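Local atomic coordinates of acyl-CoA dehydrogenase (Mycobacterium thermoresistibile, PDB entry 3PFD), a protein that probably catalyses the FAD-dependent oxidation of saturated acyl-CoA thioesters to 2,3-dehydroacyl-CoA in fatty acid metabolism. Residues 260-265 with 374-379; 329-334 with 385-390; 337-342 with 378-383. One frame throughout, in Å; residues are numbered along the deposited sequence.

Contact 1: residues 260-265 with 374-379; sequences GAQAVG and QIYEGT. With FDA (dihydroflavine-adenine dinucleotide), chain B.
Gln-262 and Tyr-376 carry the whole of this contact, which ties helix 256-280 of the mainly helical C-terminal domain of the acyl-CoA dehydrogenase fold to the cofactor-binding loop between helices 363-373 and 380-391. The tight spot is a single short hydrogen bond, 2.6 Å from Tyr-376 OH to Gln-262 OE1. The phenol meets the amide oxygen in the carbonyl plane, on a lone pair (C=O...O angle 113°), and the amide lies at the edge of the ring, 27° from its plane. Gln-262 reaches it with a fully extended chain, CG anti to the backbone N (chi1 177°). Its NE2 is bonded to Ser-98 OG, consistent with the amide being held with OE1 toward the tyrosine.

Around this point the two backbones stand well apart, so little surface is buried between them. The looser surroundings are protein and cofactor rather than solvent: Leu-99 packs against both side chains, and Ile-87 against Gln-262. The root of the tyrosine borders the reduced flavin. Its CB lies 3.8 Å from C9A of the cofactor, and the ring edge points at the benzenoid part of the isoalloxazine, with Tyr-376 CD1 3.5 Å from flavin C6.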
loop_
_atom_site.group_PDB
_atom_site.type_symbol
_atom_site.label_atom_id
_atom_site.label_comp_id
_atom_site.label_asym_id
_atom_site.label_seq_id
_atom_site.Cartn_x
_atom_site.Cartn_y
_atom_site.Cartn_z
ATOM N N GLY C 260 -4.747 -20.547 -0.984
ATOM C CA GLY C 260 -3.542 -19.830 -0.550
ATOM C C GLY C 260 -2.296 -20.434 -1.178
ATOM O O GLY C 260 -1.430 -19.705 -1.719
ATOM N N ALA C 261 -2.182 -21.765 -1.101
ATOM C CA ALA C 261 -1.007 -22.471 -1.636
ATOM C C ALA C 261 -0.870 -22.275 -3.138
ATOM O O ALA C 261 0.236 -22.127 -3.678
ATOM C CB ALA C 261 -1.080 -23.983 -1.299
ATOM N N GLN C 262 -2.001 -22.325 -3.826
ATOM C CA GLN C 262 -2.029 -22.029 -5.256
ATOM C C GLN C 262 -1.449 -20.625 -5.562
ATOM O O GLN C 262 -0.619 -20.440 -6.478
ATOM C CB GLN C 262 -3.474 -22.141 -5.766
ATOM C CG GLN C 262 -3.665 -21.795 -7.236
ATOM C CD GLN C 262 -5.122 -21.873 -7.623
ATOM O OE1 GLN C 262 -5.898 -20.976 -7.323
ATOM N NE2 GLN C 262 -5.510 -22.972 -8.259
ATOM N N ALA C 263 -1.913 -19.657 -4.790
ATOM C CA ALA C 263 -1.503 -18.274 -4.960
ATOM C C ALA C 263 -0.015 -18.152 -4.652
ATOM O O ALA C 263 0.715 -17.455 -5.370
ATOM C CB ALA C 263 -2.317 -17.361 -4.058
ATOM N N VAL C 264 0.440 -18.826 -3.599
ATOM C CA VAL C 264 1.881 -18.825 -3.259
ATOM C C VAL C 264 2.664 -19.358 -4.478
ATOM O O VAL C 264 3.648 -18.757 -4.895
ATOM C CB VAL C 264 2.188 -19.653 -1.955
ATOM C CG1 VAL C 264 3.720 -19.912 -1.769
ATOM C CG2 VAL C 264 1.657 -18.948 -0.688
ATOM N N GLY C 265 2.204 -20.485 -5.047
ATOM C CA GLY C 265 2.859 -21.099 -6.221
ATOM C C GLY C 265 2.932 -20.162 -7.420
ATOM O O GLY C 265 4.020 -19.948 -7.993
ATOM N N GLN C 374 -8.151 -14.216 -5.435
ATOM C CA GLN C 374 -8.813 -13.234 -4.546
ATOM C C GLN C 374 -10.337 -13.373 -4.575
ATOM O O GLN C 374 -11.055 -12.768 -3.738
ATOM C CB GLN C 374 -8.429 -11.801 -4.954
ATOM C CG GLN C 374 -6.950 -11.503 -4.825
ATOM C CD GLN C 374 -6.589 -10.098 -5.282
ATOM O OE1 GLN C 374 -6.769 -9.750 -6.457
ATOM N NE2 GLN C 374 -6.087 -9.276 -4.346
ATOM N N ILE C 375 -10.839 -14.185 -5.514
ATOM C CA ILE C 375 -12.286 -14.230 -5.791
ATOM C C ILE C 375 -12.924 -15.546 -5.385
ATOM O O ILE C 375 -13.917 -15.527 -4.651
ATOM C CB ILE C 375 -12.638 -13.890 -7.274
ATOM C CG1 ILE C 375 -12.137 -12.500 -7.643
ATOM C CG2 ILE C 375 -14.186 -14.048 -7.570
ATOM C CD1 ILE C 375 -12.281 -12.174 -9.101
ATOM N N TYR C 376 -12.414 -16.684 -5.877
ATOM C CA TYR C 376 -13.101 -17.940 -5.536
ATOM C C TYR C 376 -12.756 -18.513 -4.175
ATOM O O TYR C 376 -11.834 -18.029 -3.515
ATOM C CB TYR C 376 -13.074 -19.041 -6.631
ATOM C CG TYR C 376 -11.741 -19.570 -7.111
ATOM C CD1 TYR C 376 -11.701 -20.399 -8.229
ATOM C CD2 TYR C 376 -10.535 -19.238 -6.491
ATOM C CE1 TYR C 376 -10.490 -20.887 -8.741
ATOM C CE2 TYR C 376 -9.303 -19.725 -6.993
ATOM C CZ TYR C 376 -9.307 -20.555 -8.126
ATOM O OH TYR C 376 -8.143 -21.055 -8.659
ATOM N N GLU C 377 -13.495 -19.563 -3.800
ATOM C CA GLU C 377 -13.541 -20.093 -2.437
ATOM C C GLU C 377 -13.724 -19.008 -1.356
ATOM O O GLU C 377 -13.146 -19.119 -0.259
ATOM C CB GLU C 377 -12.308 -20.990 -2.141
ATOM C CG GLU C 377 -12.232 -22.199 -3.074
ATOM C CD GLU C 377 -11.408 -23.365 -2.531
ATOM O OE1 GLU C 377 -11.206 -23.431 -1.288
ATOM O OE2 GLU C 377 -10.991 -24.222 -3.364
ATOM N N GLY C 378 -14.542 -17.997 -1.674
ATOM C CA GLY C 378 -14.826 -16.881 -0.762
ATOM C C GLY C 378 -14.021 -15.672 -1.237
ATOM O O GLY C 378 -12.790 -15.704 -1.194
ATOM N N THR C 379 -14.690 -14.625 -1.719
ATOM C CA THR C 379 -13.953 -13.428 -2.125
ATOM C C THR C 379 -13.142 -12.947 -0.928
ATOM O O THR C 379 -13.482 -13.288 0.198
ATOM C CB THR C 379 -14.857 -12.292 -2.551
ATOM O OG1 THR C 379 -15.605 -11.840 -1.419
ATOM C CG2 THR C 379 -15.805 -12.728 -3.721
HETATM P PA FDA B . -20.960 -11.518 -5.406
HETATM O O1A FDA B . -21.287 -12.309 -4.170
HETATM O O2A FDA B . -22.053 -10.864 -6.215
HETATM O O5B FDA B . -19.896 -10.389 -4.969
HETATM C C5B FDA B . -19.741 -9.149 -5.667
HETATM C C4B FDA B . -18.855 -8.213 -4.831
HETATM O O4B FDA B . -19.521 -7.848 -3.618
HETATM C C3B FDA B . -17.550 -8.890 -4.406
HETATM O O3B FDA B . -16.531 -7.881 -4.359
HETATM C C2B FDA B . -17.845 -9.365 -2.993
HETATM O O2B FDA B . -16.668 -9.486 -2.189
HETATM C C1B FDA B . -18.744 -8.255 -2.497
HETATM N N9A FDA B . -19.578 -8.666 -1.350
HETATM C C8A FDA B . -20.602 -9.538 -1.375
HETATM N N7A FDA B . -21.128 -9.644 -0.129
HETATM C C5A FDA B . -20.420 -8.831 0.692
HETATM C C6A FDA B . -20.497 -8.538 2.063
HETATM N N6A FDA B . -21.439 -9.146 2.849
HETATM N N1A FDA B . -19.618 -7.647 2.595
HETATM C C2A FDA B . -18.687 -7.069 1.804
HETATM N N3A FDA B . -18.585 -7.321 0.479
HETATM C C4A FDA B . -19.437 -8.209 -0.096
HETATM N N1 FDA B . -18.400 -21.939 -7.103
HETATM C C2 FDA B . -18.730 -23.264 -7.014
HETATM O O2 FDA B . -19.802 -23.639 -6.469
HETATM N N3 FDA B . -17.900 -24.199 -7.525
HETATM C C4 FDA B . -16.739 -23.843 -8.122
HETATM O O4 FDA B . -16.030 -24.754 -8.582
HETATM C C4X FDA B . -16.359 -22.488 -8.209
HETATM N N5 FDA B . -15.267 -22.103 -8.900
HETATM C C5X FDA B . -15.197 -20.875 -9.443
HETATM C C6 FDA B . -14.375 -20.616 -10.549
HETATM C C7 FDA B . -14.381 -19.343 -11.148
HETATM C C7M FDA B . -13.488 -19.057 -12.337
HETATM C C8 FDA B . -15.169 -18.326 -10.629
HETATM C C8M FDA B . -15.187 -16.937 -11.243
HETATM C C9 FDA B . -15.972 -18.580 -9.532
HETATM C C9A FDA B . -16.000 -19.850 -8.947
HETATM N N10 FDA B . -16.996 -20.165 -7.997
HETATM C C10 FDA B . -17.223 -21.533 -7.686
HETATM C "C1'" FDA B . -17.929 -19.134 -7.541
HETATM C "C2'" FDA B . -17.285 -18.188 -6.518
HETATM O "O2'" FDA B . -17.084 -18.800 -5.224
HETATM C "C3'" FDA B . -18.130 -16.933 -6.456
HETATM O "O3'" FDA B . -17.840 -16.141 -7.635
HETATM C "C4'" FDA B . -17.858 -16.107 -5.185
HETATM O "O4'" FDA B . -18.378 -16.778 -4.035
HETATM C "C5'" FDA B . -18.482 -14.720 -5.256
HETATM O "O5'" FDA B . -19.841 -14.827 -5.698
HETATM P P FDA B . -20.335 -13.898 -6.916
HETATM O O1P FDA B . -19.419 -14.152 -8.086
HETATM O O2P FDA B . -21.827 -14.074 -7.079
HETATM O O3P FDA B . -20.010 -12.405 -6.403
#

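Contact 2: residues 329-334 with 385-390; sequences ISAASK and VVMSRA
Ala-331 and Met-387 pack against each other where helices 326-352 and 380-391 meet in the C-terminal helical domain. The two short segments run roughly antiparallel, at 141°, with axes 8.7 Å apart, a spacing consistent with the small alanine side chains at the interface.

The contact across the interface is apolar throughout. Ala-331 CB fits between two side chains of the opposing helix, 3.8 Å from Met-387 CG and 3.9 Å from Val-386 CG1. Val-386 offers that one methyl at the edge of the interface, whereas Met-387 goes deeper. Its CG is anti to the carbonyl carbon (chi1 -72°), which directs the chain across the gap. The sulfur sits over Ala-332, with Met-387 SD 3.6 Å from Ala-332 CA and 3.8 Å from its CB; a turn about the CG-SD bond (chi3 -100°) then brings the terminal methyl alongside the Ala-331 carbonyl oxygen.

No hydrogen bond joins the two segments. Within the first, Ser-333 OG donates to Ser-330 O at 3.0 Å, and Lys-334 N reaches the same oxygen from the same face of its carbonyl plane at 3.2 Å. Ser-333 thus spends its hydroxyl on the backbone of its own helix, one turn back, on the side turned from Met-387.

Phe-328 and Cys-335 of helix 326-352 also pack on Met-387, as does Met-303 of the third subunit, so Met-387 also lines an interface between subunits. On its other sides helix 326-352 rests on its neighbours: Ile-329 and Ser-333 lie against Ala-315 of helix 292-321, and Ser-330 and Ser-333 against Pro-257 of helix 256-280.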
loop_
_atom_site.group_PDB
_atom_site.type_symbol
_atom_site.label_atom_id
_atom_site.label_comp_id
_atom_site.label_asym_id
_atom_site.label_seq_id
_atom_site.Cartn_x
_atom_site.Cartn_y
_atom_site.Cartn_z
ATOM N N ILE C 329 -7.620 -18.389 10.837
ATOM C CA ILE C 329 -6.355 -18.658 10.161
ATOM C C ILE C 329 -6.537 -19.137 8.716
ATOM O O ILE C 329 -5.746 -18.790 7.838
ATOM C CB ILE C 329 -5.441 -19.625 10.977
ATOM C CG1 ILE C 329 -4.052 -19.744 10.327
ATOM C CG2 ILE C 329 -6.070 -21.017 11.107
ATOM C CD1 ILE C 329 -3.072 -18.643 10.719
ATOM N N SER C 330 -7.564 -19.934 8.448
ATOM C CA SER C 330 -7.750 -20.407 7.070
ATOM C C SER C 330 -8.151 -19.251 6.113
ATOM O O SER C 330 -7.598 -19.154 5.016
ATOM C CB SER C 330 -8.668 -21.628 6.984
ATOM O OG SER C 330 -10.017 -21.263 7.083
ATOM N N ALA C 331 -9.044 -18.364 6.580
ATOM C CA ALA C 331 -9.438 -17.133 5.854
ATOM C C ALA C 331 -8.233 -16.209 5.672
ATOM O O ALA C 331 -8.017 -15.683 4.583
ATOM C CB ALA C 331 -10.553 -16.395 6.589
ATOM N N ALA C 332 -7.468 -16.008 6.749
ATOM C CA ALA C 332 -6.237 -15.201 6.706
ATOM C C ALA C 332 -5.259 -15.696 5.652
ATOM O O ALA C 332 -4.765 -14.910 4.851
ATOM C CB ALA C 332 -5.526 -15.159 8.111
ATOM N N SER C 333 -4.980 -16.994 5.662
ATOM C CA SER C 333 -3.956 -17.568 4.788
ATOM C C SER C 333 -4.329 -17.480 3.308
ATOM O O SER C 333 -3.478 -17.183 2.448
ATOM C CB SER C 333 -3.669 -19.021 5.166
ATOM O OG SER C 333 -4.696 -19.890 4.741
ATOM N N LYS C 334 -5.610 -17.696 3.027
ATOM C CA LYS C 334 -6.128 -17.562 1.670
ATOM C C LYS C 334 -6.138 -16.071 1.222
ATOM O O LYS C 334 -5.648 -15.738 0.124
ATOM C CB LYS C 334 -7.513 -18.227 1.555
ATOM C CG LYS C 334 -8.092 -18.381 0.093
ATOM C CD LYS C 334 -8.712 -17.053 -0.390
ATOM C CE LYS C 334 -9.684 -17.226 -1.547
ATOM N NZ LYS C 334 -10.100 -15.886 -2.126
ATOM N N VAL C 385 -14.694 -10.619 6.427
ATOM C CA VAL C 385 -15.877 -10.798 7.276
ATOM C C VAL C 385 -15.629 -11.948 8.267
ATOM O O VAL C 385 -15.809 -11.768 9.471
ATOM C CB VAL C 385 -17.177 -11.065 6.459
ATOM C CG1 VAL C 385 -18.316 -11.429 7.392
ATOM C CG2 VAL C 385 -17.563 -9.842 5.617
ATOM N N VAL C 386 -15.169 -13.087 7.765
ATOM C CA VAL C 386 -14.881 -14.281 8.617
ATOM C C VAL C 386 -13.807 -13.970 9.677
ATOM O O VAL C 386 -13.964 -14.281 10.878
ATOM C CB VAL C 386 -14.438 -15.517 7.764
ATOM C CG1 VAL C 386 -13.876 -16.667 8.665
ATOM C CG2 VAL C 386 -15.582 -16.046 6.833
ATOM N N MET C 387 -12.717 -13.357 9.240
ATOM C CA MET C 387 -11.625 -12.961 10.161
ATOM C C MET C 387 -12.106 -11.966 11.221
ATOM O O MET C 387 -11.737 -12.080 12.392
ATOM C CB MET C 387 -10.433 -12.335 9.401
ATOM C CG MET C 387 -9.591 -13.304 8.581
ATOM S SD MET C 387 -8.173 -12.443 7.844
ATOM C CE MET C 387 -8.705 -12.147 6.158
ATOM N N SER C 388 -12.886 -10.957 10.830
ATOM C CA SER C 388 -13.221 -9.921 11.840
ATOM C C SER C 388 -14.229 -10.439 12.855
ATOM O O SER C 388 -14.149 -10.094 14.031
ATOM C CB SER C 388 -13.682 -8.609 11.232
ATOM O OG SER C 388 -14.702 -8.812 10.291
ATOM N N ARG C 389 -15.152 -11.288 12.384
ATOM C CA ARG C 389 -16.102 -11.986 13.257
ATOM C C ARG C 389 -15.378 -12.820 14.305
ATOM O O ARG C 389 -15.783 -12.828 15.460
ATOM C CB ARG C 389 -17.071 -12.872 12.468
ATOM C CG ARG C 389 -18.097 -12.053 11.682
ATOM C CD ARG C 389 -19.122 -12.968 10.971
ATOM N NE ARG C 389 -20.100 -12.161 10.238
ATOM C CZ ARG C 389 -21.040 -12.643 9.420
ATOM N NH1 ARG C 389 -21.152 -13.940 9.226
ATOM N NH2 ARG C 389 -21.866 -11.807 8.774
ATOM N N ALA C 390 -14.293 -13.484 13.910
ATOM C CA ALA C 390 -13.518 -14.277 14.853
ATOM C C ALA C 390 -12.845 -13.366 15.895
ATOM O O ALA C 390 -12.819 -13.690 17.049
ATOM C CB ALA C 390 -12.459 -15.124 14.121
#

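Contact 3: residues 337-342 with 378-383; sequences ASDVAM and GTNQIQ. With FDA (dihydroflavine-adenine dinucleotide), chain B.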
loop_
_atom_site.group_PDB
_atom_site.type_symbol
_atom_site.label_atom_id
_atom_site.label_comp_id
_atom_site.label_asym_id
_atom_site.label_seq_id
_atom_site.Cartn_x
_atom_site.Cartn_y
_atom_site.Cartn_z
ATOM N N ALA C 337 -2.262 -14.683 1.013
ATOM C CA ALA C 337 -1.542 -15.240 -0.143
ATOM C C ALA C 337 -2.054 -14.711 -1.473
ATOM O O ALA C 337 -1.266 -14.436 -2.370
ATOM C CB ALA C 337 -1.535 -16.768 -0.150
ATOM N N SER C 338 -3.365 -14.578 -1.605
ATOM C CA SER C 338 -3.930 -14.128 -2.889
ATOM C C SER C 338 -3.653 -12.654 -3.107
ATOM O O SER C 338 -3.361 -12.243 -4.230
ATOM C CB SER C 338 -5.438 -14.437 -2.996
ATOM O OG SER C 338 -6.156 -13.881 -1.905
ATOM N N ASP C 339 -3.736 -11.854 -2.044
ATOM C CA ASP C 339 -3.311 -10.453 -2.134
ATOM C C ASP C 339 -1.840 -10.373 -2.537
ATOM O O ASP C 339 -1.464 -9.563 -3.393
ATOM C CB ASP C 339 -3.559 -9.673 -0.828
ATOM C CG ASP C 339 -5.028 -9.393 -0.582
ATOM O OD1 ASP C 339 -5.842 -9.625 -1.478
ATOM O OD2 ASP C 339 -5.380 -8.954 0.513
ATOM N N VAL C 340 -1.007 -11.225 -1.935
ATOM C CA VAL C 340 0.429 -11.227 -2.253
ATOM C C VAL C 340 0.663 -11.562 -3.766
ATOM O O VAL C 340 1.408 -10.859 -4.477
ATOM C CB VAL C 340 1.198 -12.148 -1.294
ATOM C CG1 VAL C 340 2.600 -12.454 -1.812
ATOM C CG2 VAL C 340 1.339 -11.485 0.126
ATOM N N ALA C 341 -0.023 -12.607 -4.243
ATOM C CA ALA C 341 0.096 -13.052 -5.634
ATOM C C ALA C 341 -0.278 -11.956 -6.614
ATOM O O ALA C 341 0.358 -11.819 -7.625
ATOM C CB ALA C 341 -0.763 -14.281 -5.874
ATOM N N MET C 342 -1.361 -11.233 -6.332
ATOM C CA MET C 342 -1.783 -10.141 -7.215
ATOM C C MET C 342 -0.705 -9.074 -7.351
ATOM O O MET C 342 -0.407 -8.600 -8.462
ATOM C CB MET C 342 -3.115 -9.509 -6.729
ATOM C CG MET C 342 -3.876 -8.762 -7.815
ATOM S SD MET C 342 -4.337 -9.785 -9.242
ATOM C CE MET C 342 -3.110 -9.262 -10.501
ATOM N N GLY C 378 -14.542 -17.997 -1.674
ATOM C CA GLY C 378 -14.826 -16.881 -0.762
ATOM C C GLY C 378 -14.021 -15.672 -1.237
ATOM O O GLY C 378 -12.790 -15.704 -1.194
ATOM N N THR C 379 -14.690 -14.625 -1.719
ATOM C CA THR C 379 -13.953 -13.428 -2.125
ATOM C C THR C 379 -13.142 -12.947 -0.928
ATOM O O THR C 379 -13.482 -13.288 0.198
ATOM C CB THR C 379 -14.857 -12.292 -2.551
ATOM O OG1 THR C 379 -15.605 -11.840 -1.419
ATOM C CG2 THR C 379 -15.805 -12.728 -3.721
ATOM N N ASN C 380 -12.093 -12.167 -1.168
ATOM C CA ASN C 380 -11.310 -11.626 -0.056
ATOM C C ASN C 380 -12.094 -10.713 0.871
ATOM O O ASN C 380 -11.709 -10.609 2.010
ATOM C CB ASN C 380 -9.980 -11.005 -0.526
ATOM C CG ASN C 380 -8.987 -12.083 -0.971
ATOM O OD1 ASN C 380 -9.322 -13.247 -0.953
ATOM N ND2 ASN C 380 -7.776 -11.691 -1.384
ATOM N N GLN C 381 -13.182 -10.079 0.404
ATOM C CA GLN C 381 -14.072 -9.304 1.320
ATOM C C GLN C 381 -14.766 -10.241 2.335
ATOM O O GLN C 381 -14.835 -9.951 3.519
ATOM C CB GLN C 381 -15.132 -8.507 0.524
ATOM C CG GLN C 381 -14.547 -7.324 -0.300
ATOM C CD GLN C 381 -13.573 -7.812 -1.377
ATOM O OE1 GLN C 381 -13.923 -8.691 -2.168
ATOM N NE2 GLN C 381 -12.328 -7.286 -1.374
ATOM N N ILE C 382 -15.305 -11.343 1.843
ATOM C CA ILE C 382 -15.897 -12.389 2.687
ATOM C C ILE C 382 -14.823 -12.964 3.648
ATOM O O ILE C 382 -15.123 -13.227 4.799
ATOM C CB ILE C 382 -16.539 -13.484 1.805
ATOM C CG1 ILE C 382 -17.828 -12.954 1.125
ATOM C CG2 ILE C 382 -16.860 -14.797 2.610
ATOM C CD1 ILE C 382 -18.878 -12.271 2.087
ATOM N N GLN C 383 -13.579 -13.130 3.176
ATOM C CA GLN C 383 -12.503 -13.601 4.072
ATOM C C GLN C 383 -12.337 -12.660 5.276
ATOM O O GLN C 383 -12.174 -13.118 6.434
ATOM C CB GLN C 383 -11.173 -13.795 3.327
ATOM C CG GLN C 383 -11.216 -14.773 2.109
ATOM C CD GLN C 383 -11.734 -16.183 2.460
ATOM O OE1 GLN C 383 -11.709 -16.588 3.610
ATOM N NE2 GLN C 383 -12.176 -16.934 1.451
HETATM P PA FDA B . -20.960 -11.518 -5.406
HETATM O O1A FDA B . -21.287 -12.309 -4.170
HETATM O O2A FDA B . -22.053 -10.864 -6.215
HETATM O O5B FDA B . -19.896 -10.389 -4.969
HETATM C C5B FDA B . -19.741 -9.149 -5.667
HETATM C C4B FDA B . -18.855 -8.213 -4.831
HETATM O O4B FDA B . -19.521 -7.848 -3.618
HETATM C C3B FDA B . -17.550 -8.890 -4.406
HETATM O O3B FDA B . -16.531 -7.881 -4.359
HETATM C C2B FDA B . -17.845 -9.365 -2.993
HETATM O O2B FDA B . -16.668 -9.486 -2.189
HETATM C C1B FDA B . -18.744 -8.255 -2.497
HETATM N N9A FDA B . -19.578 -8.666 -1.350
HETATM C C8A FDA B . -20.602 -9.538 -1.375
HETATM N N7A FDA B . -21.128 -9.644 -0.129
HETATM C C5A FDA B . -20.420 -8.831 0.692
HETATM C C6A FDA B . -20.497 -8.538 2.063
HETATM N N6A FDA B . -21.439 -9.146 2.849
HETATM N N1A FDA B . -19.618 -7.647 2.595
HETATM C C2A FDA B . -18.687 -7.069 1.804
HETATM N N3A FDA B . -18.585 -7.321 0.479
HETATM C C4A FDA B . -19.437 -8.209 -0.096
HETATM N N1 FDA B . -18.400 -21.939 -7.103
HETATM C C2 FDA B . -18.730 -23.264 -7.014
HETATM O O2 FDA B . -19.802 -23.639 -6.469
HETATM N N3 FDA B . -17.900 -24.199 -7.525
HETATM C C4 FDA B . -16.739 -23.843 -8.122
HETATM O O4 FDA B . -16.030 -24.754 -8.582
HETATM C C4X FDA B . -16.359 -22.488 -8.209
HETATM N N5 FDA B . -15.267 -22.103 -8.900
HETATM C C5X FDA B . -15.197 -20.875 -9.443
HETATM C C6 FDA B . -14.375 -20.616 -10.549
HETATM C C7 FDA B . -14.381 -19.343 -11.148
HETATM C C7M FDA B . -13.488 -19.057 -12.337
HETATM C C8 FDA B . -15.169 -18.326 -10.629
HETATM C C8M FDA B . -15.187 -16.937 -11.243
HETATM C C9 FDA B . -15.972 -18.580 -9.532
HETATM C C9A FDA B . -16.000 -19.850 -8.947
HETATM N N10 FDA B . -16.996 -20.165 -7.997
HETATM C C10 FDA B . -17.223 -21.533 -7.686
HETATM C "C1'" FDA B . -17.929 -19.134 -7.541
HETATM C "C2'" FDA B . -17.285 -18.188 -6.518
HETATM O "O2'" FDA B . -17.084 -18.800 -5.224
HETATM C "C3'" FDA B . -18.130 -16.933 -6.456
HETATM O "O3'" FDA B . -17.840 -16.141 -7.635
HETATM C "C4'" FDA B . -17.858 -16.107 -5.185
HETATM O "O4'" FDA B . -18.378 -16.778 -4.035
HETATM C "C5'" FDA B . -18.482 -14.720 -5.256
HETATM O "O5'" FDA B . -19.841 -14.827 -5.698
HETATM P P FDA B . -20.335 -13.898 -6.916
HETATM O O1P FDA B . -19.419 -14.152 -8.086
HETATM O O2P FDA B . -21.827 -14.074 -7.079
HETATM O O3P FDA B . -20.010 -12.405 -6.403
#
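Asn-380 opens the first turn of helix 380-391, right after the N-cap Thr-379, and its amide nitrogen bridges two side chains of helix 326-352. Both bonds leave ND2 close to the amide plane. Asn-380 ND2 reaches Ser-338 OG at 2.8 Å and nearly straight (163°); the bond from ND2 to Asp-339 OD1 is also 2.8 Å but more bent (136°) and meets that oxygen from above the carboxylate plane.

A second shell fixes all three groups. Lys-334 NZ donates to Asn-380 OD1, so the amide is held at both ends. Ser-338 OG lies between its backbone N and carbonyl carbon (chi1 55°), turned back toward the carbonyl oxygens of Lys-334 and Cys-335, between which its one proton can be shared while OG accepts from Asn-380. Asp-339 OD1 also accepts from Gln-374 NE2, while its OD2 forms a salt bridge with Arg-384.

Further out, the helix start is closed on itself and on the cofactor. Gln-383 NE2 donates back to Gly-378 O at 3.0 Å, and Ile-382 N makes a weak capping bond to Thr-379 OG1. That hydroxyl donates in turn to ribose O2B of the cofactor at 2.7 Å. O2B donates to Gln-381 OE1, 2.9 Å away, an oxygen that Gln-350 NE2 of the second subunit also grips.

Overall arrangement
The three contacts fasten one continuous piece of chain, the loop and helix from 374 to 390, onto the other helices of the C-terminal domain. Contacts 1 and 3 have centres about 6 Å apart, share Gly-378 and Thr-379, and both reach the adenosine ribose through Thr-379; contact 1 also borders the flavin through Tyr-376, and contact 3 adds Gln-381 at the ribose. They are stitched together by Gln-374, whose O accepts from Asn-380 N at 2.8 Å. Contact 2, centred about 10 Å from contact 3, lies farther out; the Val-386 side chain is about 10 Å from the cofactor. Lys-334 of contact 2 joins all three, its NZ lying 2.9 Å from Gly-378 O.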